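Local coordinates for proteasome protein (Corynebacterium glutamicum ATCC 13032, PDB 2P90), which is of unknown function but, as a PAC2-family protein, may have a proteasome-related, possibly assembly-associated, role, at residues A31-Y35 and V175-L181; H48-L53 and L229-L234. All blocks are in the same frame, centred on the assembly; numbering follows the deposited sequence.

From the N terminus, strand 27-33 of the mixed sheet runs out into Tyr35, and helix 41-52 is the next element of the chain. Interaction 1 closes a loop of about 140 residues when V175-L181, the lead into helix 179-189, returns to the end of that strand. Interaction 2 closes a longer one, bringing L229-L234, the approach to helix 232-250, back to the last turn of helix 41-52. The two loops cross, since their segments alternate along the chain. Interactions 1 and 2 do not touch; their centres lie about 24 Å apart, on opposite sides of the chain's centre. Together they tie one strand-helix unit to two later helices of the same PAC2 region.

Interaction 1 (A31-Y35 and V175-L181); sequences ALQGY and VPGSASL
A largely buried contact of a tyrosine ring with a helix N-terminus joins the end of strand 27-33 to the turn leading into helix 179-189. Ser178, the N-cap residue of that helix, sets its CB over the middle of the Tyr35 ring, 3.4 Å from the centroid and 9° off the ring normal, a CH-pi contact. Serine suits this place because it carries nothing beyond CB but one hydroxyl, so the CB can sit on the ring face while OG stays at the helix start. With CG anti to the backbone N (chi1 175°), the tyrosine ring extends along the incoming turn, and its OH donates a weak hydrogen bond to Pro176 O at 2.6 Å. Leu181 CD1, from a side chain running roughly perpendicular to the tyrosine, reaches Tyr35 OH at 3.7 Å, and Val175 CG2 lies 3.8 Å from the same oxygen, so two apolar methyls lie beside the phenolic end. Nearer the strand, Leu32 CD1 rests 4.3 Å from Ala179 CB, a small residue that lets the first helical turn approach. Ser178 OG and Ser180 OG share a hydrogen bond of 3.0 Å, and Ser180 OG also bonds Tyr139 OH. Strand 134-143, which carries Tyr139, packs against both Tyr35 and Leu181, while Glu111 accepts a bond from Ala179 N and Arg73 of the second subunit packs on Tyr35 and bonds Gly177 O.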
# COMPACT_ATOMS: atom_id res chain seq x y z
N ALA B 31 7.42 -4.74 20.22
CA ALA B 31 6.34 -3.76 20.16
C ALA B 31 6.29 -3.06 18.79
O ALA B 31 6.85 -1.96 18.63
CB ALA B 31 6.53 -2.72 21.27
N LEU B 32 5.60 -3.66 17.81
CA LEU B 32 5.55 -3.11 16.43
C LEU B 32 4.23 -2.43 16.16
O LEU B 32 3.18 -3.05 16.30
CB LEU B 32 5.77 -4.20 15.34
CG LEU B 32 7.04 -5.05 15.43
CD1 LEU B 32 7.06 -6.11 14.28
CD2 LEU B 32 8.35 -4.19 15.43
N GLN B 33 4.31 -1.17 15.75
CA GLN B 33 3.14 -0.35 15.51
C GLN B 33 2.68 -0.58 14.05
O GLN B 33 3.51 -0.71 13.14
CB GLN B 33 3.49 1.11 15.85
CG GLN B 33 2.33 2.10 15.87
CD GLN B 33 2.80 3.61 15.88
OE1 GLN B 33 3.95 3.91 16.28
NE2 GLN B 33 1.93 4.54 15.45
N GLY B 34 1.38 -0.70 13.83
CA GLY B 34 0.85 -0.84 12.48
C GLY B 34 -0.08 -2.01 12.25
O GLY B 34 -0.73 -2.12 11.19
N TYR B 35 -0.18 -2.88 13.25
CA TYR B 35 -0.99 -4.08 13.13
C TYR B 35 -2.16 -4.12 14.12
O TYR B 35 -3.33 -4.09 13.71
CB TYR B 35 -0.12 -5.33 13.28
CG TYR B 35 -0.91 -6.59 13.30
CD1 TYR B 35 -1.78 -6.92 12.23
CD2 TYR B 35 -0.85 -7.46 14.38
CE1 TYR B 35 -2.53 -8.08 12.22
CE2 TYR B 35 -1.63 -8.64 14.39
CZ TYR B 35 -2.45 -8.94 13.31
OH TYR B 35 -3.20 -10.10 13.30
N VAL B 175 -6.54 -15.15 11.93
CA VAL B 175 -6.33 -13.69 11.96
C VAL B 175 -5.54 -13.19 10.72
O VAL B 175 -4.88 -13.97 10.06
CB VAL B 175 -5.69 -13.21 13.32
CG1 VAL B 175 -6.55 -13.64 14.52
CG2 VAL B 175 -4.25 -13.71 13.48
N PRO B 176 -5.65 -11.88 10.39
CA PRO B 176 -4.75 -11.42 9.33
C PRO B 176 -3.28 -11.49 9.81
O PRO B 176 -2.98 -11.28 11.01
CB PRO B 176 -5.24 -9.98 9.04
CG PRO B 176 -6.71 -9.92 9.64
CD PRO B 176 -6.56 -10.82 10.87
N GLY B 177 -2.39 -11.86 8.90
CA GLY B 177 -1.01 -12.02 9.26
C GLY B 177 -0.31 -10.73 9.63
O GLY B 177 -0.74 -9.63 9.25
N SER B 178 0.76 -10.89 10.41
CA SER B 178 1.62 -9.77 10.72
C SER B 178 3.08 -10.21 10.78
O SER B 178 3.39 -11.39 10.76
CB SER B 178 1.19 -9.10 12.01
OG SER B 178 1.68 -9.79 13.14
N ALA B 179 3.97 -9.23 10.78
CA ALA B 179 5.38 -9.49 10.82
C ALA B 179 5.73 -10.16 12.13
O ALA B 179 6.57 -11.07 12.16
CB ALA B 179 6.16 -8.19 10.66
N SER B 180 5.11 -9.72 13.23
CA SER B 180 5.38 -10.36 14.51
C SER B 180 4.86 -11.82 14.62
O SER B 180 5.53 -12.64 15.25
CB SER B 180 4.85 -9.52 15.66
OG SER B 180 3.45 -9.38 15.55
N LEU B 181 3.70 -12.12 14.03
CA LEU B 181 3.16 -13.49 13.99
C LEU B 181 4.08 -14.42 13.18
O LEU B 181 4.39 -15.54 13.62
CB LEU B 181 1.74 -13.53 13.45
CG LEU B 181 0.69 -12.99 14.43
CD1 LEU B 181 -0.58 -12.62 13.75
CD2 LEU B 181 0.41 -14.01 15.56

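Interaction 2 (H48-L53 and L229-L234); sequences HLMDAL and LPLLAL
Leu234 lays its CD1 methyl over the centre of the His48 imidazole, 3.9 Å from the centroid and 11° off the ring normal, a CH-pi contact between side chains that come from opposite directions. The histidine CG stands anti to its own N (chi1 -179°), which carries the ring out from helix 41-52 to meet the leucine; a flat ring offers that methyl a broad surface. Further along, Pro230 fits against the helix end: its CG lies 3.9 Å from Ala52 CB, where a small side chain leaves room for the proline ring, and its CD lies 3.6 Å from Leu53 CD2. Leu53 also turns CD1 to Leu229 CD2 at 3.7 Å, the two side chains meeting at about a right angle. Leu49 CD2 completes this branched aliphatic cluster, 4.0 Å from Leu229 CD2. Leu218 of helix 211-225 touches both His48 and Leu234, while Leu49 turns to Phe104 and Met106 on strand 103-108. The arrangement is plain hydrophobic packing of an alpha/beta fold, in which a helix resting on the mixed sheet is also met by the segment that links helix 211-225 to helix 232-250.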
# COMPACT_ATOMS: atom_id res chain seq x y z
N HIS B 48 6.53 4.66 26.49
CA HIS B 48 6.58 4.88 27.93
C HIS B 48 7.91 4.41 28.58
O HIS B 48 8.52 5.14 29.39
CB HIS B 48 5.37 4.23 28.63
CG HIS B 48 5.35 4.45 30.10
ND1 HIS B 48 5.73 3.48 31.01
CD2 HIS B 48 5.05 5.55 30.84
CE1 HIS B 48 5.63 3.96 32.24
NE2 HIS B 48 5.22 5.21 32.16
N LEU B 49 8.33 3.20 28.21
CA LEU B 49 9.57 2.61 28.68
C LEU B 49 10.74 3.44 28.22
O LEU B 49 11.68 3.68 28.97
CB LEU B 49 9.71 1.20 28.12
CG LEU B 49 8.71 0.17 28.67
CD1 LEU B 49 8.86 -1.17 27.98
CD2 LEU B 49 8.77 -0.01 30.23
N MET B 50 10.67 3.93 26.98
CA MET B 50 11.75 4.74 26.44
C MET B 50 11.93 6.07 27.17
O MET B 50 13.06 6.47 27.45
CB MET B 50 11.56 4.94 24.95
CG MET B 50 12.87 4.86 24.17
SD MET B 50 13.27 3.27 23.44
CE MET B 50 12.15 3.45 22.04
N ASP B 51 10.83 6.74 27.50
CA ASP B 51 10.85 8.01 28.19
C ASP B 51 11.26 7.85 29.65
O ASP B 51 11.89 8.74 30.22
CB ASP B 51 9.47 8.63 28.19
CG ASP B 51 9.08 9.15 26.84
OD1 ASP B 51 9.99 9.24 25.97
OD2 ASP B 51 7.88 9.47 26.64
N ALA B 52 10.90 6.71 30.23
CA ALA B 52 10.99 6.52 31.67
C ALA B 52 12.26 5.82 32.13
O ALA B 52 12.70 6.04 33.26
CB ALA B 52 9.76 5.75 32.19
N LEU B 53 12.85 4.99 31.28
CA LEU B 53 14.00 4.15 31.66
C LEU B 53 15.24 4.46 30.83
O LEU B 53 15.12 4.98 29.70
CB LEU B 53 13.61 2.68 31.54
CG LEU B 53 12.57 2.19 32.57
CD1 LEU B 53 12.06 0.83 32.19
CD2 LEU B 53 13.12 2.16 34.02
N LEU B 229 9.16 -1.98 36.79
CA LEU B 229 8.87 -0.88 35.86
C LEU B 229 8.17 0.35 36.48
O LEU B 229 7.19 0.21 37.18
CB LEU B 229 8.09 -1.41 34.64
CG LEU B 229 8.78 -2.53 33.85
CD1 LEU B 229 7.89 -3.06 32.73
CD2 LEU B 229 10.14 -2.10 33.30
N PRO B 230 8.64 1.57 36.17
CA PRO B 230 7.91 2.70 36.73
C PRO B 230 6.58 2.90 35.99
O PRO B 230 6.56 3.31 34.83
CB PRO B 230 8.86 3.88 36.51
CG PRO B 230 9.74 3.48 35.37
CD PRO B 230 9.74 1.99 35.28
N LEU B 231 5.47 2.61 36.66
CA LEU B 231 4.17 2.56 36.00
C LEU B 231 3.19 3.68 36.38
O LEU B 231 2.10 3.77 35.80
CB LEU B 231 3.54 1.18 36.24
CG LEU B 231 4.17 -0.03 35.53
CD1 LEU B 231 3.45 -1.30 35.87
CD2 LEU B 231 4.18 0.15 34.03
N LEU B 232 3.57 4.52 37.34
CA LEU B 232 2.60 5.37 38.06
C LEU B 232 1.92 6.49 37.25
O LEU B 232 0.78 6.85 37.55
CB LEU B 232 3.20 5.94 39.37
CG LEU B 232 3.98 5.04 40.35
CD1 LEU B 232 4.79 5.89 41.36
CD2 LEU B 232 3.10 4.00 41.06
N ALA B 233 2.61 7.05 36.26
CA ALA B 233 2.02 8.05 35.36
C ALA B 233 0.92 7.47 34.46
O ALA B 233 -0.00 8.19 34.03
CB ALA B 233 3.09 8.75 34.54
N LEU B 234 1.01 6.16 34.20
CA LEU B 234 0.02 5.44 33.42
C LEU B 234 -1.25 5.15 34.21
O LEU B 234 -2.35 5.01 33.63
CB LEU B 234 0.59 4.11 32.92
CG LEU B 234 1.47 4.04 31.68
CD1 LEU B 234 1.96 2.63 31.58
CD2 LEU B 234 0.70 4.45 30.42